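Local coordinates for protein PilM (Pseudomonas aeruginosa, PDB 3HG9) that is of unknown function but is probably a component of a plasmid-encoded pilus system, at residues 20-25 and 66-71; 96-101 and 118-123. All blocks are in the same frame, centred on the assembly; numbering follows the deposited sequence.

In the fold
Contact 1 packs helix 12-31 on one face of the two-stranded sheet, through strand 65-70, near the centre of the chain; contact 2 lies within the separate four-stranded sheet, its centre about 25 Å from that of contact 1. The two hold different elements, and both are buried. Contact 1 sets a small alanine against a tyrosine and the aliphatic part of an arginine whose charged end goes on to the second subunit. Contact 2 is wholly aliphatic, one leucine against two valines. What unites them is the dimer: strands 65-70 and 119-123 each pair antiparallel with a strand of the other chain, carrying their sheets across the interface.

Contact 1: residues 20-25 and 66-71; sequences LLYRSR and SYAFIA
With CG anti to the backbone N in both Tyr22 (chi1 -178°) and Arg23 (chi1 -172°), each side chain starts out beside its own carbonyl carbon, and between these two residues the helix receives the methyl of Ala68. This is helix-on-sheet packing: helix 12-31 lies against strand 65-70, the second strand of the two-stranded antiparallel sheet with 57-62. Ala68 CB sits 3.8 Å from Arg23 CB and 3.9 Å from Arg23 CA, so it rests on the helix backbone as much as on the side chain. Against Tyr22 it comes to the ring edge, in the plane of the ring, with Ala68 CB 4.0 Å from Tyr22 CD2. With so small a residue facing the helix, the two backbones draw close, and the CA atoms of Arg23 and Ala68 are 5.2 Å apart.

The strand alternates. Ser66 also turns its CB toward the helix and packs on Leu26 and Ala30, whereas Tyr67 and Phe69 point away and meet Pro111 and Ile114 of the second subunit. Beyond Ala68, the Tyr22 side chain also packs on Asp42, Leu45 and Leu57. Arg23 reaches farther: its chain bends at chi3 (85°), and NH2 forms a salt bridge with Asp88 OD1 of the second subunit, tying the helix to the dimer interface. One face of that guanidinium is covered from within the helix by Leu20, whose CD2 methyl stands 4.2 Å above the plane of the Arg23 group, over its centre.

Contact 2: residues 96-101 and 118-123; sequences GQLVTR and AVVAVK
Within the four-stranded antiparallel sheet, this contact links two strands that are not neighbours: 97-100 and 119-123 flank strand 88-94, and their side chains meet across one face of it. Leu98 does the bridging. Leu98 CA is 8.1 Å from Val120 CA, less than two strand spacings of a flat sheet, which suggests that the sheet curls toward the face where the side chains touch.

Leu98 has CG anti to the backbone N (chi1 -174°), beside the carbonyl carbon, and from there its two methyls are shared between two valines. Leu98 CD1 goes to Val120, 3.7 Å from Val120 CG2 and 3.9 Å from Val120 CB; these two side chains cross obliquely, so the leucine methyl lies against the branch point as well as the methyl. Leu98 CD2 goes to Val122, where the encounter is tip to tip, 4.0 Å from Val122 CG2. Being two residues apart on one strand, the valines point to the same side. They are also set alike: in each, CG1 is anti to the backbone N, and CG2, beside that N, is the methyl that touches Leu98. The contact is purely van der Waals, as expected of a small hydrophobic core.

Leu89, on the intervening strand, and Ile108 also pack on Leu98, whose backbone pairs with Thr106 on the outer strand 104-106; its carbonyl O additionally accepts a hydrogen bond from Thr106 OG1. Strand 119-123 pairs through Val122 with Leu89 on one side and with a strand of the second subunit on the other, while Ala121, pointing away from Leu98, packs on Leu19 in helix 12-31 of that subunit.

Contact 1: residues 20-25 and 66-71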
ATOM      1  N   LEU B  20       3.027  -7.668 -11.327  1.00 28.55           N
ATOM      2  CA  LEU B  20       1.962  -7.447 -10.306  1.00 29.12           C
ATOM      3  C   LEU B  20       1.236  -8.752 -10.087  1.00 30.75           C
ATOM      4  O   LEU B  20       0.894  -9.170  -8.934  1.00 32.77           O
ATOM      5  CB  LEU B  20       0.979  -6.368 -10.757  1.00 26.59           C
ATOM      6  CG  LEU B  20       1.796  -5.135 -10.629  1.00 25.01           C
ATOM      7  CD1 LEU B  20       1.045  -3.890 -11.011  1.00 31.55           C
ATOM      8  CD2 LEU B  20       2.388  -5.076  -9.178  1.00 23.13           C
ATOM      9  N   LEU B  21       1.042  -9.427 -11.199  1.00 30.67           N
ATOM     10  CA  LEU B  21       0.340 -10.666 -11.157  1.00 31.40           C
ATOM     11  C   LEU B  21       1.115 -11.731 -10.366  1.00 30.66           C
ATOM     12  O   LEU B  21       0.511 -12.531  -9.634  1.00 29.46           O
ATOM     13  CB  LEU B  21       0.136 -11.095 -12.579  1.00 32.15           C
ATOM     14  CG  LEU B  21      -0.600 -12.379 -12.782  1.00 35.86           C
ATOM     15  CD1 LEU B  21      -1.021 -12.250 -14.229  1.00 39.92           C
ATOM     16  CD2 LEU B  21       0.307 -13.608 -12.528  1.00 35.18           C
ATOM     17  N   TYR B  22       2.439 -11.762 -10.518  1.00 31.44           N
ATOM     18  CA  TYR B  22       3.288 -12.770  -9.788  1.00 30.85           C
ATOM     19  C   TYR B  22       3.283 -12.417  -8.322  1.00 31.26           C
ATOM     20  O   TYR B  22       3.060 -13.263  -7.444  1.00 29.58           O
ATOM     21  CB  TYR B  22       4.700 -12.674 -10.272  1.00 30.53           C
ATOM     22  CG  TYR B  22       5.680 -13.645  -9.691  1.00 26.56           C
ATOM     23  CD1 TYR B  22       5.827 -14.914 -10.223  1.00 25.20           C
ATOM     24  CD2 TYR B  22       6.572 -13.240  -8.686  1.00 27.83           C
ATOM     25  CE1 TYR B  22       6.806 -15.836  -9.670  1.00 27.18           C
ATOM     26  CE2 TYR B  22       7.556 -14.120  -8.150  1.00 25.83           C
ATOM     27  CZ  TYR B  22       7.655 -15.398  -8.628  1.00 23.23           C
ATOM     28  OH  TYR B  22       8.631 -16.216  -8.104  1.00 28.04           O
ATOM     29  N   ARG B  23       3.482 -11.127  -8.077  1.00 32.39           N
ATOM     30  CA  ARG B  23       3.397 -10.603  -6.727  1.00 33.71           C
ATOM     31  C   ARG B  23       2.173 -11.135  -5.957  1.00 35.17           C
ATOM     32  O   ARG B  23       2.259 -11.552  -4.771  1.00 36.87           O
ATOM     33  CB  ARG B  23       3.383  -9.051  -6.708  1.00 33.42           C
ATOM     34  CG  ARG B  23       3.504  -8.530  -5.250  1.00 32.05           C
ATOM     35  CD  ARG B  23       3.579  -7.056  -5.138  1.00 34.52           C
ATOM     36  NE  ARG B  23       2.250  -6.434  -5.133  1.00 34.91           N
ATOM     37  CZ  ARG B  23       2.024  -5.147  -4.869  1.00 37.76           C
ATOM     38  NH1 ARG B  23       3.055  -4.371  -4.575  1.00 35.54           N
ATOM     39  NH2 ARG B  23       0.768  -4.628  -4.914  1.00 37.56           N
ATOM     40  N   SER B  24       1.022 -11.112  -6.597  1.00 34.82           N
ATOM     41  CA  SER B  24      -0.164 -11.471  -5.851  1.00 34.11           C
ATOM     42  C   SER B  24      -0.208 -12.935  -5.518  1.00 34.60           C
ATOM     43  O   SER B  24      -0.775 -13.311  -4.487  1.00 35.96           O
ATOM     44  CB  SER B  24      -1.399 -11.061  -6.631  1.00 33.55           C
ATOM     45  OG  SER B  24      -1.512  -9.684  -6.591  1.00 28.79           O
ATOM     46  N   ARG B  25       0.351 -13.767  -6.393  1.00 35.39           N
ATOM     47  CA  ARG B  25       0.538 -15.218  -6.093  1.00 35.14           C
ATOM     48  C   ARG B  25       1.425 -15.490  -4.912  1.00 34.46           C
ATOM     49  O   ARG B  25       1.192 -16.419  -4.184  1.00 35.06           O
ATOM     50  CB  ARG B  25       1.120 -15.942  -7.285  1.00 35.26           C
ATOM     51  CG  ARG B  25       0.192 -15.902  -8.445  1.00 38.39           C
ATOM     52  CD  ARG B  25      -1.158 -16.459  -8.052  1.00 42.41           C
ATOM     53  NE  ARG B  25      -1.995 -16.597  -9.236  1.00 45.23           N
ATOM     54  CZ  ARG B  25      -3.205 -17.141  -9.235  1.00 48.53           C
ATOM     55  NH1 ARG B  25      -3.715 -17.607  -8.094  1.00 49.57           N
ATOM     56  NH2 ARG B  25      -3.894 -17.212 -10.378  1.00 50.17           N
ATOM     57  N   SER B  66       5.569 -10.138   1.237  1.00 36.80           N
ATOM     58  CA  SER B  66       6.320 -10.609   0.084  1.00 35.88           C
ATOM     59  C   SER B  66       6.758  -9.519  -0.900  1.00 34.91           C
ATOM     60  O   SER B  66       6.139  -8.494  -0.999  1.00 34.09           O
ATOM     61  CB  SER B  66       5.593 -11.759  -0.619  1.00 35.55           C
ATOM     62  OG  SER B  66       4.209 -11.576  -0.498  1.00 36.38           O
ATOM     63  N   TYR B  67       7.841  -9.791  -1.640  1.00 33.76           N
ATOM     64  CA  TYR B  67       8.331  -8.901  -2.637  1.00 31.81           C
ATOM     65  C   TYR B  67       8.455  -9.595  -3.991  1.00 33.02           C
ATOM     66  O   TYR B  67       8.847 -10.762  -4.064  1.00 33.74           O
ATOM     67  CB  TYR B  67       9.699  -8.468  -2.222  1.00 30.77           C
ATOM     68  CG  TYR B  67       9.871  -8.231  -0.759  1.00 28.62           C
ATOM     69  CD1 TYR B  67      10.296  -6.994  -0.297  1.00 30.38           C
ATOM     70  CD2 TYR B  67       9.653  -9.229   0.168  1.00 25.51           C
ATOM     71  CE1 TYR B  67      10.510  -6.740   1.082  1.00 27.87           C
ATOM     72  CE2 TYR B  67       9.842  -8.983   1.530  1.00 23.01           C
ATOM     73  CZ  TYR B  67      10.281  -7.742   1.985  1.00 24.36           C
ATOM     74  OH  TYR B  67      10.466  -7.480   3.373  1.00 28.67           O
ATOM     75  N   ALA B  68       8.178  -8.883  -5.069  1.00 32.41           N
ATOM     76  CA  ALA B  68       8.462  -9.425  -6.396  1.00 32.81           C
ATOM     77  C   ALA B  68       9.389  -8.434  -7.077  1.00 33.34           C
ATOM     78  O   ALA B  68       9.115  -7.233  -6.984  1.00 34.15           O
ATOM     79  CB  ALA B  68       7.131  -9.569  -7.203  1.00 32.20           C
ATOM     80  N   PHE B  69      10.483  -8.882  -7.706  1.00 33.24           N
ATOM     81  CA  PHE B  69      11.460  -7.935  -8.222  1.00 33.67           C
ATOM     82  C   PHE B  69      12.171  -8.328  -9.494  1.00 35.55           C
ATOM     83  O   PHE B  69      12.578  -9.468  -9.667  1.00 34.74           O
ATOM     84  CB  PHE B  69      12.518  -7.603  -7.166  1.00 32.79           C
ATOM     85  CG  PHE B  69      13.171  -8.803  -6.529  1.00 31.47           C
ATOM     86  CD1 PHE B  69      14.415  -9.269  -6.990  1.00 25.80           C
ATOM     87  CD2 PHE B  69      12.560  -9.435  -5.425  1.00 30.41           C
ATOM     88  CE1 PHE B  69      15.032 -10.358  -6.396  1.00 27.44           C
ATOM     89  CE2 PHE B  69      13.151 -10.545  -4.807  1.00 28.99           C
ATOM     90  CZ  PHE B  69      14.416 -11.024  -5.298  1.00 26.85           C
ATOM     91  N   ILE B  70      12.302  -7.364 -10.392  1.00 37.38           N
ATOM     92  CA  ILE B  70      13.191  -7.516 -11.523  1.00 39.17           C
ATOM     93  C   ILE B  70      14.541  -6.947 -11.153  1.00 40.13           C
ATOM     94  O   ILE B  70      14.711  -5.742 -10.989  1.00 40.55           O
ATOM     95  CB  ILE B  70      12.629  -6.968 -12.844  1.00 38.95           C
ATOM     96  CG1 ILE B  70      11.864  -8.092 -13.532  1.00 39.51           C
ATOM     97  CG2 ILE B  70      13.750  -6.607 -13.847  1.00 40.14           C
ATOM     98  CD1 ILE B  70      10.437  -8.232 -13.110  1.00 40.46           C
ATOM     99  N   ALA B  71      15.480  -7.885 -11.023  1.00 41.84           N
ATOM    100  CA  ALA B  71      16.845  -7.687 -10.538  1.00 42.33           C
ATOM    101  C   ALA B  71      17.645  -6.568 -11.242  1.00 43.04           C
ATOM    102  O   ALA B  71      18.416  -5.826 -10.564  1.00 45.00           O
ATOM    103  CB  ALA B  71      17.611  -9.039 -10.556  1.00 41.70           C
TER

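Contact 2: residues 96-101 and 118-123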
ATOM      1  N   GLY B  96       4.939  16.879   9.258  1.00 47.82           N
ATOM      2  CA  GLY B  96       5.692  16.881   8.013  1.00 49.11           C
ATOM      3  C   GLY B  96       5.834  15.425   7.591  1.00 50.32           C
ATOM      4  O   GLY B  96       6.378  15.123   6.466  1.00 50.19           O
ATOM      5  N   GLN B  97       5.344  14.523   8.478  1.00 49.73           N
ATOM      6  CA  GLN B  97       5.619  13.065   8.364  1.00 50.24           C
ATOM      7  C   GLN B  97       4.453  12.096   8.707  1.00 50.76           C
ATOM      8  O   GLN B  97       3.505  12.456   9.465  1.00 51.08           O
ATOM      9  CB  GLN B  97       6.817  12.676   9.262  1.00 49.89           C
ATOM     10  CG  GLN B  97       8.025  13.599   9.187  1.00 50.34           C
ATOM     11  CD  GLN B  97       9.100  13.029   8.290  1.00 54.01           C
ATOM     12  OE1 GLN B  97       9.052  13.157   7.047  1.00 51.94           O
ATOM     13  NE2 GLN B  97      10.084  12.360   8.918  1.00 52.99           N
ATOM     14  N   LEU B  98       4.572  10.855   8.192  1.00 49.97           N
ATOM     15  CA  LEU B  98       3.684   9.747   8.538  1.00 49.14           C
ATOM     16  C   LEU B  98       4.478   8.607   9.124  1.00 49.40           C
ATOM     17  O   LEU B  98       5.092   7.824   8.411  1.00 50.70           O
ATOM     18  CB  LEU B  98       2.941   9.235   7.312  1.00 49.23           C
ATOM     19  CG  LEU B  98       1.871   8.171   7.557  1.00 48.36           C
ATOM     20  CD1 LEU B  98       0.736   8.927   8.128  1.00 48.15           C
ATOM     21  CD2 LEU B  98       1.415   7.350   6.288  1.00 47.32           C
ATOM     22  N   VAL B  99       4.436   8.488  10.430  1.00 49.66           N
ATOM     23  CA  VAL B  99       5.232   7.519  11.140  1.00 50.19           C
ATOM     24  C   VAL B  99       4.602   6.125  11.105  1.00 50.62           C
ATOM     25  O   VAL B  99       3.665   5.866  11.841  1.00 51.68           O
ATOM     26  CB  VAL B  99       5.423   8.012  12.606  1.00 49.91           C
ATOM     27  CG1 VAL B  99       4.123   8.002  13.333  1.00 50.10           C
ATOM     28  CG2 VAL B  99       6.456   7.187  13.359  1.00 49.77           C
ATOM     29  N   THR B 100       5.089   5.216  10.273  1.00 51.47           N
ATOM     30  CA  THR B 100       4.609   3.820  10.387  1.00 52.72           C
ATOM     31  C   THR B 100       5.622   2.808  10.910  1.00 52.95           C
ATOM     32  O   THR B 100       6.548   2.422  10.179  1.00 52.34           O
ATOM     33  CB  THR B 100       4.057   3.265   9.069  1.00 53.02           C
ATOM     34  OG1 THR B 100       4.189   1.832   9.082  1.00 54.56           O
ATOM     35  CG2 THR B 100       4.810   3.836   7.858  1.00 53.38           C
ATOM     36  N   ARG B 101       5.405   2.343  12.143  1.00 53.65           N
ATOM     37  CA  ARG B 101       6.314   1.374  12.804  1.00 55.02           C
ATOM     38  C   ARG B 101       6.514   0.009  12.087  1.00 54.77           C
ATOM     39  O   ARG B 101       6.231  -1.051  12.678  1.00 54.85           O
ATOM     40  CB  ARG B 101       5.858   1.103  14.248  1.00 55.82           C
ATOM     41  CG  ARG B 101       5.031  -0.213  14.407  1.00 58.42           C
ATOM     42  CD  ARG B 101       3.623  -0.091  13.809  1.00 62.04           C
ATOM     43  NE  ARG B 101       2.687   0.351  14.839  1.00 66.03           N
ATOM     44  CZ  ARG B 101       1.960  -0.460  15.617  1.00 68.21           C
ATOM     45  NH1 ARG B 101       2.024  -1.795  15.467  1.00 69.82           N
ATOM     46  NH2 ARG B 101       1.157   0.076  16.546  1.00 67.24           N
ATOM     47  N   ALA B 118      -2.705  12.927  14.207  1.00 34.97           N
ATOM     48  CA  ALA B 118      -3.893  12.161  13.770  1.00 33.74           C
ATOM     49  C   ALA B 118      -3.439  10.809  13.241  1.00 33.32           C
ATOM     50  O   ALA B 118      -2.424  10.761  12.531  1.00 32.41           O
ATOM     51  CB  ALA B 118      -4.688  12.913  12.700  1.00 32.67           C
ATOM     52  N   VAL B 119      -4.153   9.719  13.578  1.00 32.45           N
ATOM     53  CA  VAL B 119      -3.914   8.433  12.876  1.00 31.00           C
ATOM     54  C   VAL B 119      -4.611   8.454  11.518  1.00 30.11           C
ATOM     55  O   VAL B 119      -5.742   8.956  11.405  1.00 30.69           O
ATOM     56  CB  VAL B 119      -4.338   7.166  13.700  1.00 31.91           C
ATOM     57  CG1 VAL B 119      -4.044   5.834  12.907  1.00 30.26           C
ATOM     58  CG2 VAL B 119      -3.594   7.118  15.051  1.00 32.17           C
ATOM     59  N   VAL B 120      -3.923   7.918  10.511  1.00 29.12           N
ATOM     60  CA  VAL B 120      -4.226   8.155   9.092  1.00 28.78           C
ATOM     61  C   VAL B 120      -4.127   6.905   8.174  1.00 29.41           C
ATOM     62  O   VAL B 120      -3.070   6.258   8.068  1.00 31.26           O
ATOM     63  CB  VAL B 120      -3.174   9.119   8.435  1.00 28.31           C
ATOM     64  CG1 VAL B 120      -3.800   9.891   7.261  1.00 25.41           C
ATOM     65  CG2 VAL B 120      -2.523  10.066   9.421  1.00 28.82           C
ATOM     66  N   ALA B 121      -5.163   6.621   7.412  1.00 28.95           N
ATOM     67  CA  ALA B 121      -5.039   5.596   6.401  1.00 29.86           C
ATOM     68  C   ALA B 121      -4.994   6.204   5.028  1.00 30.67           C
ATOM     69  O   ALA B 121      -5.903   6.985   4.661  1.00 30.66           O
ATOM     70  CB  ALA B 121      -6.220   4.638   6.469  1.00 30.73           C
ATOM     71  N   VAL B 122      -3.975   5.807   4.255  1.00 30.86           N
ATOM     72  CA  VAL B 122      -3.655   6.448   2.996  1.00 30.85           C
ATOM     73  C   VAL B 122      -3.790   5.472   1.859  1.00 31.18           C
ATOM     74  O   VAL B 122      -3.202   4.407   1.865  1.00 33.00           O
ATOM     75  CB  VAL B 122      -2.198   7.028   3.015  1.00 31.07           C
ATOM     76  CG1 VAL B 122      -1.887   7.812   1.717  1.00 30.69           C
ATOM     77  CG2 VAL B 122      -1.947   7.925   4.245  1.00 29.09           C
ATOM     78  N   LYS B 123      -4.546   5.815   0.844  1.00 31.69           N
ATOM     79  CA  LYS B 123      -4.807   4.862  -0.204  1.00 32.06           C
ATOM     80  C   LYS B 123      -4.571   5.627  -1.475  1.00 34.74           C
ATOM     81  O   LYS B 123      -5.518   6.237  -2.016  1.00 33.02           O
ATOM     82  CB  LYS B 123      -6.267   4.371  -0.132  1.00 30.78           C
ATOM     83  CG  LYS B 123      -6.823   3.631  -1.377  1.00 26.10           C
ATOM     84  CD  LYS B 123      -6.724   2.135  -1.257  1.00 25.47           C
ATOM     85  CE  LYS B 123      -8.056   1.439  -1.542  1.00 23.51           C
ATOM     86  NZ  LYS B 123      -8.913   1.567  -0.319  1.00 26.37           N
TER